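Local coordinates for protein glycogen synthase (Cyanobacterium sp. CLg1, PDB 6GNF) that belongs to the bacterial glycogen (starch) synthase family, with a two-domain glycosyltransferase fold, and is seen with adenosine-5'-diphosphate and a glycan bound, at residues Glu30-Tyr34 with Asp100-Val104; Val27-Val31 with Thr60-Arg64. All blocks are in the same frame, centred on the assembly; numbering follows the deposited sequence.

Interaction 1: residues Glu30-Tyr34 with Asp100-Val104; sequences EVAPY and DHIWV
Tyr34 and Trp103 meet edge to face: the six-membered ring of the indole brings its CZ2-CH2 edge to the phenol ring, with the planes inclined at 57° and the ring centroids 4.7 Å apart. Trp103 CZ2 sits over the centre of the Tyr34 ring, and Trp103 CH2 is 3.5 Å from Tyr34 CG, so the approach spans the ring from its middle to its root. With CG anti to its carbonyl carbon (chi1 -58°), the phenol turns one face to the indole. His101, two residues before Trp103 and pointing the same way, completes an aromatic cluster. Its imidazole meets the phenol obliquely, the centroids 5.5 Å apart, with Tyr34 CE2 over one imidazole face but offset toward the rim. Val31 fills the flank of the cluster with two different atoms. Its CB lies 4.0 Å from Trp103 CH2, while CG1, anti to the backbone N (chi1 -179°), reaches 4.1 Å from His101 ND1. Between the two contacting residues of the loop the chain reverses in a type VI turn, with a cis peptide before Pro33 and a weak bond of 3.0 Å from Tyr34 N to Val31 O; this turn brings Val31 and Tyr34 to the same cluster. The polar ends are tied elsewhere: Asp70 holds the far end of the phenol at Tyr34 OH, while bonds from His101 ND1 to Thr60 and from Trp103 NE1 to Ser94, both off the chi2 axes, restrain the turning of those two rings. The contact thus packs the loop leading from strand 23-27 to helix 39-54 against strand 99-105, with Thr44 of that helix touching Val31, Lys96 of strand 85-96 touching Tyr34, and Ala62 of strand 57-63 touching Trp103.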
ATOM      1  N   GLU A  30       4.901  -6.393   5.475  1.00 46.88           N
ATOM      2  CA  GLU A  30       4.264  -7.121   4.385  1.00 48.21           C
ATOM      3  C   GLU A  30       5.247  -7.388   3.262  1.00 48.16           C
ATOM      4  O   GLU A  30       5.946  -6.478   2.831  1.00 46.94           O
ATOM      5  CB  GLU A  30       3.135  -6.288   3.786  1.00 49.12           C
ATOM      6  CG  GLU A  30       1.859  -6.241   4.589  1.00 50.91           C
ATOM      7  CD  GLU A  30       0.785  -5.385   3.927  1.00 51.71           C
ATOM      8  OE1 GLU A  30       0.676  -5.356   2.674  1.00 50.92           O
ATOM      9  OE2 GLU A  30       0.042  -4.734   4.691  1.00 49.66           O
ATOM     10  N   VAL A  31       5.237  -8.616   2.750  1.00 49.20           N
ATOM     11  CA  VAL A  31       5.955  -8.961   1.517  1.00 48.75           C
ATOM     12  C   VAL A  31       5.098  -9.943   0.722  1.00 48.67           C
ATOM     13  O   VAL A  31       4.937 -11.091   1.118  1.00 50.51           O
ATOM     14  CB  VAL A  31       7.331  -9.623   1.796  1.00 48.07           C
ATOM     15  CG1 VAL A  31       8.042  -9.924   0.483  1.00 51.22           C
ATOM     16  CG2 VAL A  31       8.203  -8.737   2.668  1.00 46.44           C
ATOM     17  N   ALA A  32       4.536  -9.486  -0.389  1.00 48.59           N
ATOM     18  CA  ALA A  32       3.736 -10.364  -1.234  1.00 49.86           C
ATOM     19  C   ALA A  32       4.643 -11.423  -1.845  1.00 49.61           C
ATOM     20  O   ALA A  32       5.821 -11.169  -2.069  1.00 49.51           O
ATOM     21  CB  ALA A  32       3.045  -9.570  -2.339  1.00 49.44           C
ATOM     22  N   PRO A  33       4.101 -12.625  -2.110  1.00 50.46           N
ATOM     23  CA  PRO A  33       2.734 -13.070  -1.849  1.00 51.08           C
ATOM     24  C   PRO A  33       2.554 -13.701  -0.462  1.00 50.73           C
ATOM     25  O   PRO A  33       1.491 -14.186  -0.139  1.00 53.35           O
ATOM     26  CB  PRO A  33       2.509 -14.111  -2.945  1.00 52.56           C
ATOM     27  CG  PRO A  33       3.862 -14.719  -3.154  1.00 52.02           C
ATOM     28  CD  PRO A  33       4.884 -13.670  -2.795  1.00 51.22           C
ATOM     29  N   TYR A  34       3.551 -13.595   0.399  1.00 50.59           N
ATOM     30  CA  TYR A  34       3.526 -14.274   1.694  1.00 51.26           C
ATOM     31  C   TYR A  34       2.561 -13.548   2.638  1.00 51.61           C
ATOM     32  O   TYR A  34       1.755 -14.157   3.338  1.00 51.80           O
ATOM     33  CB  TYR A  34       4.924 -14.239   2.305  1.00 52.05           C
ATOM     34  CG  TYR A  34       6.010 -14.868   1.453  1.00 54.38           C
ATOM     35  CD1 TYR A  34       6.321 -16.223   1.588  1.00 56.03           C
ATOM     36  CD2 TYR A  34       6.741 -14.113   0.530  1.00 53.30           C
ATOM     37  CE1 TYR A  34       7.314 -16.810   0.825  1.00 58.45           C
ATOM     38  CE2 TYR A  34       7.734 -14.692  -0.239  1.00 55.75           C
ATOM     39  CZ  TYR A  34       8.021 -16.044  -0.089  1.00 59.82           C
ATOM     40  OH  TYR A  34       9.011 -16.668  -0.829  1.00 60.97           O
ATOM     41  N   ASP A 100      16.621 -12.510  -1.109  1.00 49.86           N
ATOM     42  CA  ASP A 100      16.526 -13.188   0.182  1.00 50.19           C
ATOM     43  C   ASP A 100      15.375 -12.614   0.989  1.00 49.72           C
ATOM     44  O   ASP A 100      15.289 -11.409   1.197  1.00 48.69           O
ATOM     45  CB  ASP A 100      17.810 -13.005   0.987  1.00 50.36           C
ATOM     46  CG  ASP A 100      18.992 -13.692   0.344  1.00 52.17           C
ATOM     47  OD1 ASP A 100      19.160 -14.914   0.590  1.00 52.96           O
ATOM     48  OD2 ASP A 100      19.735 -13.084  -0.450  1.00 51.87           O
ATOM     49  N   HIS A 101      14.502 -13.491   1.473  1.00 50.40           N
ATOM     50  CA  HIS A 101      13.427 -13.087   2.365  1.00 49.48           C
ATOM     51  C   HIS A 101      13.728 -13.674   3.722  1.00 48.71           C
ATOM     52  O   HIS A 101      13.893 -14.885   3.870  1.00 50.11           O
ATOM     53  CB  HIS A 101      12.089 -13.592   1.843  1.00 50.19           C
ATOM     54  CG  HIS A 101      11.793 -13.137   0.454  1.00 50.91           C
ATOM     55  ND1 HIS A 101      11.637 -11.808   0.127  1.00 51.78           N
ATOM     56  CD2 HIS A 101      11.649 -13.828  -0.696  1.00 54.03           C
ATOM     57  CE1 HIS A 101      11.395 -11.705  -1.168  1.00 52.61           C
ATOM     58  NE2 HIS A 101      11.398 -12.914  -1.690  1.00 52.98           N
ATOM     59  N   ILE A 102      13.936 -12.791   4.689  1.00 47.24           N
ATOM     60  CA  ILE A 102      14.219 -13.182   6.050  1.00 46.72           C
ATOM     61  C   ILE A 102      12.960 -12.942   6.862  1.00 45.71           C
ATOM     62  O   ILE A 102      12.354 -11.867   6.794  1.00 45.52           O
ATOM     63  CB  ILE A 102      15.361 -12.338   6.649  1.00 49.03           C
ATOM     64  CG1 ILE A 102      16.576 -12.298   5.706  1.00 48.43           C
ATOM     65  CG2 ILE A 102      15.733 -12.848   8.032  1.00 48.04           C
ATOM     66  CD1 ILE A 102      17.075 -13.647   5.294  1.00 53.01           C
ATOM     67  N   TRP A 103      12.579 -13.932   7.655  1.00 45.58           N
ATOM     68  CA  TRP A 103      11.359 -13.857   8.436  1.00 44.82           C
ATOM     69  C   TRP A 103      11.673 -13.953   9.916  1.00 45.55           C
ATOM     70  O   TRP A 103      12.308 -14.902  10.378  1.00 46.85           O
ATOM     71  CB  TRP A 103      10.434 -14.997   8.058  1.00 46.36           C
ATOM     72  CG  TRP A 103      10.244 -15.156   6.593  1.00 45.36           C
ATOM     73  CD1 TRP A 103      10.762 -16.135   5.811  1.00 45.67           C
ATOM     74  CD2 TRP A 103       9.473 -14.313   5.727  1.00 43.99           C
ATOM     75  NE1 TRP A 103      10.357 -15.968   4.511  1.00 45.16           N
ATOM     76  CE2 TRP A 103       9.555 -14.867   4.434  1.00 44.56           C
ATOM     77  CE3 TRP A 103       8.705 -13.165   5.923  1.00 41.29           C
ATOM     78  CZ2 TRP A 103       8.924 -14.303   3.337  1.00 44.80           C
ATOM     79  CZ3 TRP A 103       8.064 -12.594   4.818  1.00 42.32           C
ATOM     80  CH2 TRP A 103       8.182 -13.162   3.543  1.00 43.32           C
ATOM     81  N   VAL A 104      11.204 -12.967  10.665  1.00 45.00           N
ATOM     82  CA  VAL A 104      11.453 -12.892  12.089  1.00 44.54           C
ATOM     83  C   VAL A 104      10.398 -13.710  12.814  1.00 45.57           C
ATOM     84  O   VAL A 104       9.215 -13.394  12.759  1.00 45.83           O
ATOM     85  CB  VAL A 104      11.413 -11.433  12.571  1.00 43.73           C
ATOM     86  CG1 VAL A 104      11.756 -11.350  14.051  1.00 44.92           C
ATOM     87  CG2 VAL A 104      12.373 -10.584  11.755  1.00 42.28           C
TER

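Interaction 2: residues Val27-Val31 with Thr60-Arg64; sequences VSTEV and TVAPR. With SO4 (sulfate ion), chain G.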
ATOM      1  N   VAL A  27      12.788  -3.417   5.044  1.00 40.45           N
ATOM      2  CA  VAL A  27      12.137  -3.860   6.259  1.00 40.72           C
ATOM      3  C   VAL A  27      10.672  -3.448   6.178  1.00 42.20           C
ATOM      4  O   VAL A  27      10.356  -2.303   5.881  1.00 41.63           O
ATOM      5  CB  VAL A  27      12.817  -3.249   7.503  1.00 40.65           C
ATOM      6  CG1 VAL A  27      12.303  -3.902   8.775  1.00 40.74           C
ATOM      7  CG2 VAL A  27      14.328  -3.423   7.414  1.00 41.03           C
ATOM      8  N   SER A  28       9.771  -4.403   6.383  1.00 45.11           N
ATOM      9  CA  SER A  28       8.344  -4.103   6.366  1.00 46.03           C
ATOM     10  C   SER A  28       7.540  -5.150   7.097  1.00 44.75           C
ATOM     11  O   SER A  28       8.040  -6.214   7.426  1.00 45.01           O
ATOM     12  CB  SER A  28       7.815  -3.975   4.927  1.00 49.10           C
ATOM     13  OG  SER A  28       7.812  -5.181   4.231  1.00 53.91           O
ATOM     14  N   THR A  29       6.259  -4.862   7.267  1.00 45.54           N
ATOM     15  CA  THR A  29       5.314  -5.830   7.819  1.00 45.92           C
ATOM     16  C   THR A  29       4.752  -6.760   6.750  1.00 45.50           C
ATOM     17  O   THR A  29       4.164  -7.770   7.089  1.00 47.40           O
ATOM     18  CB  THR A  29       4.133  -5.111   8.488  1.00 47.31           C
ATOM     19  OG1 THR A  29       3.662  -4.084   7.603  1.00 47.97           O
ATOM     20  CG2 THR A  29       4.581  -4.461   9.756  1.00 48.37           C
ATOM     21  N   GLU A  30       4.901  -6.393   5.475  1.00 46.88           N
ATOM     22  CA  GLU A  30       4.264  -7.121   4.385  1.00 48.21           C
ATOM     23  C   GLU A  30       5.247  -7.388   3.262  1.00 48.16           C
ATOM     24  O   GLU A  30       5.946  -6.478   2.831  1.00 46.94           O
ATOM     25  CB  GLU A  30       3.135  -6.288   3.786  1.00 49.12           C
ATOM     26  CG  GLU A  30       1.859  -6.241   4.589  1.00 50.91           C
ATOM     27  CD  GLU A  30       0.785  -5.385   3.927  1.00 51.71           C
ATOM     28  OE1 GLU A  30       0.676  -5.356   2.674  1.00 50.92           O
ATOM     29  OE2 GLU A  30       0.042  -4.734   4.691  1.00 49.66           O
ATOM     30  N   VAL A  31       5.237  -8.616   2.750  1.00 49.20           N
ATOM     31  CA  VAL A  31       5.955  -8.961   1.517  1.00 48.75           C
ATOM     32  C   VAL A  31       5.098  -9.943   0.722  1.00 48.67           C
ATOM     33  O   VAL A  31       4.937 -11.091   1.118  1.00 50.51           O
ATOM     34  CB  VAL A  31       7.331  -9.623   1.796  1.00 48.07           C
ATOM     35  CG1 VAL A  31       8.042  -9.924   0.483  1.00 51.22           C
ATOM     36  CG2 VAL A  31       8.203  -8.737   2.668  1.00 46.44           C
ATOM     37  N   THR A  60      14.740  -8.815   2.099  1.00 46.32           N
ATOM     38  CA  THR A  60      13.625  -8.239   2.831  1.00 43.86           C
ATOM     39  C   THR A  60      13.598  -8.887   4.206  1.00 42.75           C
ATOM     40  O   THR A  60      14.016 -10.043   4.383  1.00 43.93           O
ATOM     41  CB  THR A  60      12.263  -8.480   2.151  1.00 43.76           C
ATOM     42  OG1 THR A  60      11.948  -9.879   2.230  1.00 44.94           O
ATOM     43  CG2 THR A  60      12.285  -7.995   0.696  1.00 43.84           C
ATOM     44  N   VAL A  61      13.149  -8.116   5.188  1.00 41.03           N
ATOM     45  CA  VAL A  61      12.947  -8.610   6.538  1.00 40.73           C
ATOM     46  C   VAL A  61      11.539  -8.263   6.957  1.00 40.99           C
ATOM     47  O   VAL A  61      11.137  -7.097   6.866  1.00 40.07           O
ATOM     48  CB  VAL A  61      13.916  -7.955   7.545  1.00 40.03           C
ATOM     49  CG1 VAL A  61      13.715  -8.551   8.929  1.00 40.73           C
ATOM     50  CG2 VAL A  61      15.354  -8.127   7.094  1.00 39.82           C
ATOM     51  N   ALA A  62      10.804  -9.268   7.433  1.00 42.55           N
ATOM     52  CA  ALA A  62       9.429  -9.061   7.858  1.00 41.98           C
ATOM     53  C   ALA A  62       9.054 -10.127   8.868  1.00 42.25           C
ATOM     54  O   ALA A  62       9.758 -11.123   9.008  1.00 42.08           O
ATOM     55  CB  ALA A  62       8.510  -9.128   6.660  1.00 42.15           C
ATOM     56  N   PRO A  63       7.929  -9.943   9.570  1.00 43.24           N
ATOM     57  CA  PRO A  63       7.533 -10.953  10.559  1.00 43.62           C
ATOM     58  C   PRO A  63       7.099 -12.260   9.928  1.00 44.69           C
ATOM     59  O   PRO A  63       6.545 -12.268   8.830  1.00 47.83           O
ATOM     60  CB  PRO A  63       6.341 -10.302  11.271  1.00 44.15           C
ATOM     61  CG  PRO A  63       6.519  -8.837  11.040  1.00 44.03           C
ATOM     62  CD  PRO A  63       7.095  -8.730   9.663  1.00 43.86           C
ATOM     63  N   ARG A  64       7.350 -13.366  10.614  1.00 44.14           N
ATOM     64  CA  ARG A  64       6.874 -14.677  10.173  1.00 45.81           C
ATOM     65  C   ARG A  64       5.460 -14.903  10.709  1.00 47.02           C
ATOM     66  O   ARG A  64       5.260 -15.482  11.769  1.00 46.77           O
ATOM     67  CB  ARG A  64       7.831 -15.774  10.652  1.00 47.10           C
ATOM     68  CG  ARG A  64       7.539 -17.164  10.113  1.00 47.97           C
ATOM     69  CD  ARG A  64       8.586 -18.128  10.635  1.00 49.36           C
ATOM     70  NE  ARG A  64       8.373 -19.488  10.168  1.00 50.02           N
ATOM     71  CZ  ARG A  64       8.071 -20.536  10.927  1.00 50.76           C
ATOM     72  NH1 ARG A  64       7.920 -20.439  12.240  1.00 50.75           N
ATOM     73  NH2 ARG A  64       7.916 -21.713  10.348  1.00 52.25           N
TER
HETATM   74  S   SO4 G 603       8.184 -24.139  13.670  1.00 88.15           S
HETATM   75  O1  SO4 G 603       9.426 -24.186  14.483  1.00 82.30           O
HETATM   76  O2  SO4 G 603       7.380 -22.925  13.960  1.00 84.06           O
HETATM   77  O3  SO4 G 603       7.372 -25.327  14.010  1.00 94.98           O
HETATM   78  O4  SO4 G 603       8.529 -24.170  12.230  1.00 86.02           O
HETATM   79  O   HOH W   1       5.469 -10.774   6.685  1.00 59.63           O
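The C-terminal ends of two parallel strands, 23-27 and 57-63, are joined here by a bridge between Val27 and Val61, whose side chains lie on the same face of the sheet. Its anchor is the hydrogen bond from Ser28 N to Val61 O, 3.1 Å long and nearly straight at 167°. Val27 CA also approaches Val61 O, at 3.4 Å, in a CA-H...O contact. Past the bridge the chain leaves the sheet, and Ser28 O points at Ala62, only 3.0 Å from Ala62 CB, a tight fit, and also receives a bent CA-H...O contact from Ala62 CA. Pro63 CD packs against Thr29 CA at 3.9 Å. These two strands, with helix 39-54 between them in sequence, form a beta-alpha-beta crossover of the Rossmann-like N-terminal domain, and the loop after the first strand places the side chain of Thr29 about 6 Å from the bound glycan. Within that loop Ser28 OG donates to Glu30 O at 2.7 Å from above the carbonyl plane, and Glu30 O also accepts from Thr44 OG1 of the helix. Val31 comes back over the second strand, its CG2, beside the backbone N, resting 4.0 Å from Ala62 CB and near Thr60 OG1, which is hydrogen-bonded to His101 ND1. A water donates to Pro63 O at 2.8 Å and, weakly, to Thr29 O. Arg64, its chain extended from CG to NE, sends NH1 and NH2 to two oxygens of a sulfate ion, probably from the crystallisation liquor and also held by Arg90, while NH1 forms a salt bridge with Asp105.

From the N terminus, strand 23-27 runs into residues 27-34, from which both contacts start, sharing Glu30 and Val31. Interaction 2 closes the shorter loop, returning at 60-64 after helix 39-54. Interaction 1 closes a longer one, running on through strands 72-82 and 85-96 to 100-104. Since 30-34 starts a little later than 27-31, which it overlaps, and 100-104 follows 60-64, the loops cross rather than nest. They meet on the sheet, where strands 57-63 and 99-105 are parallel neighbours and Thr60 makes probable backbone bonds to Asp100 and Ile102. Together they bind one connecting loop across two neighbouring strands of the N-terminal sheet.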